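Local structure of SNF1-like protein kinase ssp2 (Schizosaccharomyces pombe, 2QRD) at residues G21-I26 against L80-V85; E25-V30 against Y56-R61; Q35-Q40 against C127-C132. The protein probably phosphorylates proteins as the catalytic subunit of a fission-yeast AMPK-like kinase complex, its C-terminal region packing against a partner subunit. All coordinates share one frame; numbering follows the deposited sequence.

Contact 1 of 3, residues G21-I26 against L80-V85; sequences GDAPEI and LQLYEV
Ala23 and Leu82 are where the two backbones come nearest, their CA atoms 8.0 Å apart, as the first turn of helix 23-37 sits over strand 74-84. At that spacing the gap is bridged by side chains, and the one from the strand does most of the reaching. Leu82 projects toward the helix with CG anti to the backbone N (chi1 -159°), which lets its two methyl groups part between two helix residues. Leu82 CD2 lies 3.8 Å from Ala23 CB. Leu82 CD1 comes to 3.6 Å from Ile26 CG2. The Leu82 and Ile26 side chains meet at about a right angle, and the isoleucine makes this contact with its CG2 branch; Ile26 also packs on Cys19 and on Phe90 of the adjacent strand 89-101. The turn carrying Ala23 and Ile26 is closed by the backbone bond from Ile26 N to Asp22 O. This is helix-on-sheet packing of a KA1-like domain, in which the helix covers one face of an antiparallel sheet and alternate strand residues supply its apolar surface. Residues of the other parity, Gln81 and Tyr83, face the opposite side, where they meet the chain of SPCC1919.03c protein. There CG of Gln81 rests 3.3 Å above one face of the Tyr83 ring, offset toward its rim. The same glutamine turns its NE2 back to the Leu82 O, at 3.0 Å and nearly straight (166°), with the donor tilted 33° from the carbonyl plane; its OE1 is bonded to Thr57.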
loop_
_atom_site.group_PDB
_atom_site.type_symbol
_atom_site.label_atom_id
_atom_site.label_comp_id
_atom_site.label_asym_id
_atom_site.label_seq_id
_atom_site.Cartn_x
_atom_site.Cartn_y
_atom_site.Cartn_z
ATOM N N GLY A 21 29.052 -19.977 5.345
ATOM C CA GLY A 21 29.838 -20.757 6.290
ATOM C C GLY A 21 29.515 -22.226 6.171
ATOM O O GLY A 21 29.426 -22.765 5.069
ATOM N N ASP A 22 29.307 -22.857 7.322
ATOM C CA ASP A 22 29.078 -24.290 7.406
ATOM C C ASP A 22 27.597 -24.572 7.528
ATOM O O ASP A 22 26.914 -23.932 8.325
ATOM C CB ASP A 22 29.788 -24.841 8.634
ATOM C CG ASP A 22 30.748 -25.940 8.294
ATOM O OD1 ASP A 22 31.844 -25.626 7.759
ATOM O OD2 ASP A 22 30.412 -27.116 8.571
ATOM N N ALA A 23 27.105 -25.541 6.759
ATOM C CA ALA A 23 25.674 -25.874 6.746
ATOM C C ALA A 23 25.163 -26.460 8.072
ATOM O O ALA A 23 24.069 -26.096 8.505
ATOM C CB ALA A 23 25.337 -26.782 5.564
ATOM N N PRO A 24 25.952 -27.352 8.734
ATOM C CA PRO A 24 25.588 -27.740 10.097
ATOM C C PRO A 24 25.677 -26.588 11.127
ATOM O O PRO A 24 24.893 -26.571 12.080
ATOM C CB PRO A 24 26.585 -28.852 10.422
ATOM C CG PRO A 24 27.091 -29.308 9.105
ATOM C CD PRO A 24 27.160 -28.074 8.304
ATOM N N GLU A 25 26.594 -25.635 10.937
ATOM C CA GLU A 25 26.617 -24.451 11.808
ATOM C C GLU A 25 25.403 -23.529 11.594
ATOM O O GLU A 25 24.875 -22.941 12.551
ATOM C CB GLU A 25 27.938 -23.675 11.691
ATOM C CG GLU A 25 29.121 -24.369 12.380
ATOM C CD GLU A 25 30.479 -23.728 12.038
ATOM O OE1 GLU A 25 30.483 -22.543 11.587
ATOM O OE2 GLU A 25 31.535 -24.403 12.220
ATOM N N ILE A 26 24.987 -23.409 10.332
ATOM C CA ILE A 26 23.801 -22.671 9.951
ATOM C C ILE A 26 22.553 -23.377 10.488
ATOM O O ILE A 26 21.663 -22.730 11.034
ATOM C CB ILE A 26 23.700 -22.501 8.403
ATOM C CG1 ILE A 26 24.832 -21.616 7.866
ATOM C CG2 ILE A 26 22.360 -21.891 8.008
ATOM C CD1 ILE A 26 25.033 -21.750 6.359
ATOM N N LEU A 80 11.090 -24.816 6.842
ATOM C CA LEU A 80 12.362 -24.203 6.465
ATOM C C LEU A 80 13.143 -25.179 5.635
ATOM O O LEU A 80 13.097 -26.361 5.886
ATOM C CB LEU A 80 13.192 -23.829 7.679
ATOM C CG LEU A 80 12.656 -22.969 8.836
ATOM C CD1 LEU A 80 12.281 -21.588 8.390
ATOM C CD2 LEU A 80 11.536 -23.621 9.612
ATOM N N GLN A 81 13.852 -24.675 4.640
ATOM C CA GLN A 81 14.662 -25.526 3.782
ATOM C C GLN A 81 15.995 -24.854 3.463
ATOM O O GLN A 81 16.020 -23.792 2.859
ATOM C CB GLN A 81 13.910 -25.845 2.491
ATOM C CG GLN A 81 14.662 -26.736 1.507
ATOM C CD GLN A 81 14.921 -28.119 2.043
ATOM O OE1 GLN A 81 14.006 -28.918 2.202
ATOM N NE2 GLN A 81 16.183 -28.416 2.310
ATOM N N LEU A 82 17.088 -25.476 3.876
ATOM C CA LEU A 82 18.407 -25.003 3.505
ATOM C C LEU A 82 18.810 -25.567 2.126
ATOM O O LEU A 82 18.613 -26.755 1.830
ATOM C CB LEU A 82 19.466 -25.313 4.596
ATOM C CG LEU A 82 20.765 -24.462 4.605
ATOM C CD1 LEU A 82 20.521 -23.027 5.105
ATOM C CD2 LEU A 82 21.906 -25.082 5.395
ATOM N N TYR A 83 19.333 -24.669 1.290
ATOM C CA TYR A 83 19.874 -24.986 -0.018
ATOM C C TYR A 83 21.290 -24.440 -0.177
ATOM O O TYR A 83 21.569 -23.285 0.216
ATOM C CB TYR A 83 19.045 -24.351 -1.115
ATOM C CG TYR A 83 17.654 -24.885 -1.294
ATOM C CD1 TYR A 83 17.426 -26.171 -1.805
ATOM C CD2 TYR A 83 16.552 -24.081 -0.996
ATOM C CE1 TYR A 83 16.142 -26.650 -1.985
ATOM C CE2 TYR A 83 15.263 -24.547 -1.181
ATOM C CZ TYR A 83 15.070 -25.817 -1.682
ATOM O OH TYR A 83 13.787 -26.242 -1.842
ATOM N N GLU A 84 22.178 -25.225 -0.789
ATOM C CA GLU A 84 23.438 -24.632 -1.218
ATOM C C GLU A 84 23.280 -23.898 -2.551
ATOM O O GLU A 84 22.814 -24.472 -3.561
ATOM C CB GLU A 84 24.579 -25.635 -1.265
ATOM C CG GLU A 84 25.934 -24.949 -1.249
ATOM C CD GLU A 84 27.086 -25.859 -1.652
ATOM O OE1 GLU A 84 27.578 -26.610 -0.782
ATOM O OE2 GLU A 84 27.520 -25.801 -2.833
ATOM N N VAL A 85 23.659 -22.623 -2.542
ATOM C CA VAL A 85 23.647 -21.819 -3.749
ATOM C C VAL A 85 24.925 -22.044 -4.525
ATOM O O VAL A 85 24.885 -22.237 -5.730
ATOM C CB VAL A 85 23.445 -20.318 -3.444
ATOM C CG1 VAL A 85 23.610 -19.483 -4.713
ATOM C CG2 VAL A 85 22.070 -20.100 -2.824
#

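Contact 2 of 3, residues E25-V30 against Y56-R61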
loop_
_atom_site.group_PDB
_atom_site.type_symbol
_atom_site.label_atom_id
_atom_site.label_comp_id
_atom_site.label_asym_id
_atom_site.label_seq_id
_atom_site.Cartn_x
_atom_site.Cartn_y
_atom_site.Cartn_z
ATOM N N GLU A 25 26.594 -25.635 10.937
ATOM C CA GLU A 25 26.617 -24.451 11.808
ATOM C C GLU A 25 25.403 -23.529 11.594
ATOM O O GLU A 25 24.875 -22.941 12.551
ATOM C CB GLU A 25 27.938 -23.675 11.691
ATOM C CG GLU A 25 29.121 -24.369 12.380
ATOM C CD GLU A 25 30.479 -23.728 12.038
ATOM O OE1 GLU A 25 30.483 -22.543 11.587
ATOM O OE2 GLU A 25 31.535 -24.403 12.220
ATOM N N ILE A 26 24.987 -23.409 10.332
ATOM C CA ILE A 26 23.801 -22.671 9.951
ATOM C C ILE A 26 22.553 -23.377 10.488
ATOM O O ILE A 26 21.663 -22.730 11.034
ATOM C CB ILE A 26 23.700 -22.501 8.403
ATOM C CG1 ILE A 26 24.832 -21.616 7.866
ATOM C CG2 ILE A 26 22.360 -21.891 8.008
ATOM C CD1 ILE A 26 25.033 -21.750 6.359
ATOM N N LEU A 27 22.481 -24.697 10.314
ATOM C CA LEU A 27 21.353 -25.463 10.823
ATOM C C LEU A 27 21.189 -25.246 12.344
ATOM O O LEU A 27 20.094 -24.898 12.788
ATOM C CB LEU A 27 21.466 -26.947 10.434
ATOM C CG LEU A 27 20.259 -27.849 10.734
ATOM C CD1 LEU A 27 18.967 -27.330 10.070
ATOM C CD2 LEU A 27 20.538 -29.322 10.364
ATOM N N LEU A 28 22.272 -25.427 13.114
ATOM C CA LEU A 28 22.325 -25.052 14.538
ATOM C C LEU A 28 21.777 -23.650 14.852
ATOM O O LEU A 28 20.979 -23.507 15.773
ATOM C CB LEU A 28 23.765 -25.168 15.098
ATOM C CG LEU A 28 24.061 -24.806 16.566
ATOM C CD1 LEU A 28 23.352 -25.731 17.541
ATOM C CD2 LEU A 28 25.570 -24.799 16.864
ATOM N N ALA A 29 22.229 -22.632 14.111
ATOM C CA ALA A 29 21.795 -21.231 14.307
ATOM C C ALA A 29 20.300 -21.036 14.050
ATOM O O ALA A 29 19.626 -20.317 14.781
ATOM C CB ALA A 29 22.613 -20.285 13.430
ATOM N N VAL A 30 19.795 -21.705 13.020
ATOM C CA VAL A 30 18.368 -21.738 12.715
ATOM C C VAL A 30 17.544 -22.341 13.865
ATOM O O VAL A 30 16.491 -21.784 14.237
ATOM C CB VAL A 30 18.075 -22.498 11.393
ATOM C CG1 VAL A 30 16.589 -22.617 11.173
ATOM C CG2 VAL A 30 18.737 -21.811 10.222
ATOM N N TYR A 56 18.029 -30.966 6.780
ATOM C CA TYR A 56 17.938 -29.544 6.370
ATOM C C TYR A 56 16.515 -29.065 6.031
ATOM O O TYR A 56 16.320 -27.925 5.687
ATOM C CB TYR A 56 18.909 -29.233 5.227
ATOM C CG TYR A 56 20.352 -29.418 5.623
ATOM C CD1 TYR A 56 21.079 -30.497 5.164
ATOM C CD2 TYR A 56 20.979 -28.526 6.493
ATOM C CE1 TYR A 56 22.393 -30.690 5.554
ATOM C CE2 TYR A 56 22.319 -28.706 6.891
ATOM C CZ TYR A 56 23.020 -29.780 6.405
ATOM O OH TYR A 56 24.347 -29.978 6.773
ATOM N N THR A 57 15.544 -29.970 6.129
ATOM C CA THR A 57 14.111 -29.664 6.071
ATOM C C THR A 57 13.571 -29.692 7.513
ATOM O O THR A 57 13.574 -30.752 8.182
ATOM C CB THR A 57 13.372 -30.724 5.218
ATOM O OG1 THR A 57 14.011 -30.833 3.947
ATOM C CG2 THR A 57 11.902 -30.371 5.012
ATOM N N ILE A 58 13.159 -28.516 7.993
ATOM C CA ILE A 58 12.607 -28.354 9.344
ATOM C C ILE A 58 11.129 -27.940 9.208
ATOM O O ILE A 58 10.822 -26.965 8.497
ATOM C CB ILE A 58 13.367 -27.249 10.164
ATOM C CG1 ILE A 58 14.866 -27.574 10.267
ATOM C CG2 ILE A 58 12.707 -27.004 11.541
ATOM C CD1 ILE A 58 15.783 -26.347 10.597
ATOM N N LYS A 59 10.231 -28.664 9.890
ATOM C CA LYS A 59 8.854 -28.194 10.022
ATOM C C LYS A 59 8.657 -27.537 11.386
ATOM O O LYS A 59 9.010 -28.095 12.412
ATOM C CB LYS A 59 7.829 -29.304 9.744
ATOM C CG LYS A 59 7.875 -29.810 8.302
ATOM C CD LYS A 59 6.558 -30.309 7.823
ATOM C CE LYS A 59 6.735 -31.149 6.538
ATOM N NZ LYS A 59 5.506 -31.165 5.647
ATOM N N SER A 60 8.106 -26.341 11.395
ATOM C CA SER A 60 7.984 -25.622 12.654
ATOM C C SER A 60 6.526 -25.251 12.914
ATOM O O SER A 60 5.744 -25.010 11.979
ATOM C CB SER A 60 8.887 -24.375 12.676
ATOM O OG SER A 60 8.470 -23.445 11.692
ATOM N N ARG A 61 6.158 -25.252 14.183
ATOM C CA ARG A 61 4.852 -24.781 14.605
ATOM C C ARG A 61 5.028 -23.584 15.542
ATOM O O ARG A 61 5.867 -23.610 16.450
ATOM C CB ARG A 61 4.073 -25.904 15.282
ATOM C CG ARG A 61 2.609 -25.620 15.384
ATOM C CD ARG A 61 1.907 -26.743 16.090
ATOM N NE ARG A 61 2.531 -27.001 17.379
ATOM C CZ ARG A 61 2.378 -28.118 18.068
ATOM N NH1 ARG A 61 1.601 -29.074 17.577
ATOM N NH2 ARG A 61 3.004 -28.276 19.240
#
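The Tyr56 ring is reached obliquely by Leu27 CD2, which stands 4.0 Å from Tyr56 CE2 and equally close to Tyr56 CD2, with the leucine CB at a similar distance from CE2. Ala23, Pro24 and Leu82 also touch this tyrosine, and its OH is hydrogen-bonded to the carbonyl O of Pro26 in the chain of SPCC1919.03c protein. One residue thus joins the helix, the sheet and the partner subunit. The setting is the interior of the KA1-like fold, where helix 23-37 crosses the inner face of strand 57-63. Leu27 divides its contacts between its branches: CD2 goes to the ring, while Leu27 CD1 turns to Ile58 and comes within 3.4 Å of Ile58 CD1, a tight approach. With CG1 anti to the carbonyl carbon (chi1 -58°) and the chain extended beyond it, Ile58 sends its CD1 toward the helix, where Leu27 and Val30 slide past it in the opposite direction. An alanine in place of Leu27, lacking both methyls, is likely to open a gap between Tyr56 and Ile58, with just CB left near the ring and Val30 still on Ile58 CD1. Tyr31 and Leu34 of the same helix continue this packing around Ile58. One turn beyond Leu27, the CG1 methyl of Val30 lies 3.9 Å from Ile58 CD1.

Contact 3 of 3, residues Q35-Q40 against C127-C132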
loop_
_atom_site.group_PDB
_atom_site.type_symbol
_atom_site.label_atom_id
_atom_site.label_comp_id
_atom_site.label_asym_id
_atom_site.label_seq_id
_atom_site.Cartn_x
_atom_site.Cartn_y
_atom_site.Cartn_z
ATOM N N GLN A 35 14.056 -21.546 18.614
ATOM C CA GLN A 35 13.826 -21.762 20.022
ATOM C C GLN A 35 13.701 -20.442 20.792
ATOM O O GLN A 35 12.919 -20.360 21.756
ATOM C CB GLN A 35 14.923 -22.641 20.624
ATOM C CG GLN A 35 14.776 -22.831 22.112
ATOM C CD GLN A 35 16.032 -23.298 22.773
ATOM O OE1 GLN A 35 16.147 -24.464 23.137
ATOM N NE2 GLN A 35 16.985 -22.387 22.960
ATOM N N ARG A 36 14.470 -19.425 20.395
ATOM C CA ARG A 36 14.334 -18.096 21.016
ATOM C C ARG A 36 13.008 -17.437 20.652
ATOM O O ARG A 36 12.402 -16.762 21.479
ATOM C CB ARG A 36 15.482 -17.163 20.650
ATOM C CG ARG A 36 16.739 -17.392 21.432
ATOM C CD ARG A 36 17.517 -16.102 21.533
ATOM N NE ARG A 36 17.926 -15.599 20.220
ATOM C CZ ARG A 36 18.229 -14.328 19.956
ATOM N NH1 ARG A 36 18.169 -13.389 20.908
ATOM N NH2 ARG A 36 18.606 -13.993 18.731
ATOM N N ALA A 37 12.548 -17.655 19.421
ATOM C CA ALA A 37 11.258 -17.113 18.987
ATOM C C ALA A 37 10.068 -17.846 19.619
ATOM O O ALA A 37 8.936 -17.373 19.549
ATOM C CB ALA A 37 11.158 -17.100 17.466
ATOM N N GLY A 38 10.348 -18.977 20.266
ATOM C CA GLY A 38 9.329 -19.825 20.882
ATOM C C GLY A 38 8.677 -20.880 19.986
ATOM O O GLY A 38 7.729 -21.526 20.404
ATOM N N ALA A 39 9.167 -21.042 18.758
ATOM C CA ALA A 39 8.608 -22.011 17.822
ATOM C C ALA A 39 8.909 -23.434 18.296
ATOM O O ALA A 39 9.794 -23.640 19.121
ATOM C CB ALA A 39 9.162 -21.784 16.411
ATOM N N GLN A 40 8.145 -24.398 17.791
ATOM C CA GLN A 40 8.441 -25.820 17.984
ATOM C C GLN A 40 8.717 -26.387 16.620
ATOM O O GLN A 40 8.262 -25.852 15.633
ATOM C CB GLN A 40 7.284 -26.558 18.641
ATOM C CG GLN A 40 7.517 -26.735 20.087
ATOM C CD GLN A 40 6.287 -26.524 20.947
ATOM O OE1 GLN A 40 5.848 -25.382 21.156
ATOM N NE2 GLN A 40 5.749 -27.599 21.469
ATOM N N CYS A 127 7.845 -14.509 10.199
ATOM C CA CYS A 127 9.109 -14.483 9.503
ATOM C C CYS A 127 10.006 -13.342 9.961
ATOM O O CYS A 127 11.230 -13.487 9.985
ATOM C CB CYS A 127 8.874 -14.333 8.008
ATOM S SG CYS A 127 8.213 -15.778 7.153
ATOM N N ALA A 128 9.404 -12.196 10.293
ATOM C CA ALA A 128 10.135 -11.051 10.826
ATOM C C ALA A 128 10.719 -11.368 12.199
ATOM O O ALA A 128 11.847 -10.977 12.496
ATOM C CB ALA A 128 9.240 -9.796 10.871
ATOM N N MET A 129 9.946 -12.059 13.031
ATOM C CA MET A 129 10.395 -12.614 14.309
ATOM C C MET A 129 11.621 -13.553 14.138
ATOM O O MET A 129 12.650 -13.373 14.800
ATOM C CB MET A 129 9.203 -13.343 14.986
ATOM C CG MET A 129 9.203 -13.365 16.518
ATOM S SD MET A 129 7.636 -13.910 17.355
ATOM C CE MET A 129 6.386 -13.012 16.371
ATOM N N LEU A 130 11.494 -14.537 13.255
ATOM C CA LEU A 130 12.609 -15.423 12.933
ATOM C C LEU A 130 13.844 -14.629 12.518
ATOM O O LEU A 130 14.936 -14.838 13.046
ATOM C CB LEU A 130 12.214 -16.400 11.824
ATOM C CG LEU A 130 12.876 -17.778 11.865
ATOM C CD1 LEU A 130 13.022 -18.346 10.462
ATOM C CD2 LEU A 130 14.227 -17.705 12.562
ATOM N N VAL A 131 13.660 -13.718 11.568
ATOM C CA VAL A 131 14.755 -12.925 11.038
ATOM C C VAL A 131 15.456 -12.138 12.135
ATOM O O VAL A 131 16.680 -12.113 12.176
ATOM C CB VAL A 131 14.304 -12.022 9.845
ATOM C CG1 VAL A 131 15.333 -10.989 9.530
ATOM C CG2 VAL A 131 14.029 -12.885 8.605
ATOM N N CYS A 132 14.698 -11.557 13.062
ATOM C CA CYS A 132 15.307 -10.825 14.176
ATOM C C CYS A 132 16.122 -11.702 15.119
ATOM O O CYS A 132 17.120 -11.255 15.679
ATOM C CB CYS A 132 14.260 -10.029 14.948
ATOM S SG CYS A 132 13.665 -8.652 13.932
#
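Ala37 and Met129 form the close part of this helix-to-helix contact, in which the C-terminal end of helix 23-37 lies beside helix 123-136, the last helix of the chain, in the KA1-like fold. The small alanine permits a near approach, the CA of Ala37 lying 6.4 Å from that of Leu130. The CB of Ala37 points at the second helix and meets CG of Met129 at 4.3 Å, and the methionine sulfur extends past it to lie near the Ala37 carbonyl oxygen. The CB of Leu130 points away from this seam, and its side chain packs on Ala33 and Trp62; since Ala37 also touches Trp62, residues of both helices pack on this tryptophan of strand 57-63. The first helix stops here in a Schellman motif: Ala39 N bonds back to Leu34 O, and Gly38, the C-prime residue with phi 87°, gives a weak bond from its N to Gln35 O. This ending turns the chain into Gln40, on the strand outermost in the sheet within this chain.

Arg36, on the more exposed side, makes the looser part. It leaves its helix at an angle to the seam, and only the end of the side chain draws near helix 123-136. Its NH2 is hydrogen-bonded to Ser136 OG, and weakly to the carbonyl of Lys133. The same Ser136 OG is bonded to Cys132 O, an oxygen that Arg36 NH2 approaches obliquely to 4.4 Å.

Overall arrangement
After strand 17-20 the chain enters helix 23-37, and all three contacts begin along it. Contact 2 closes the shortest loop, bringing strand 57-63 back against the helix; contact 1 starts from an overlapping segment and closes a longer loop at strand 74-84, so the two share their start and differ in the strand they reach. Contact 3 starts inside both loops and ends beyond them on helix 123-136, crossing each. Strands 57-63 and 74-84 are sheet neighbours, joined by Leu80 N to Ile58 O. Arg61 N to Gln40 O links contact 2 with contact 3, whereas contacts 1 and 3, with centres about 17 Å apart, touch through Leu80 and Leu130.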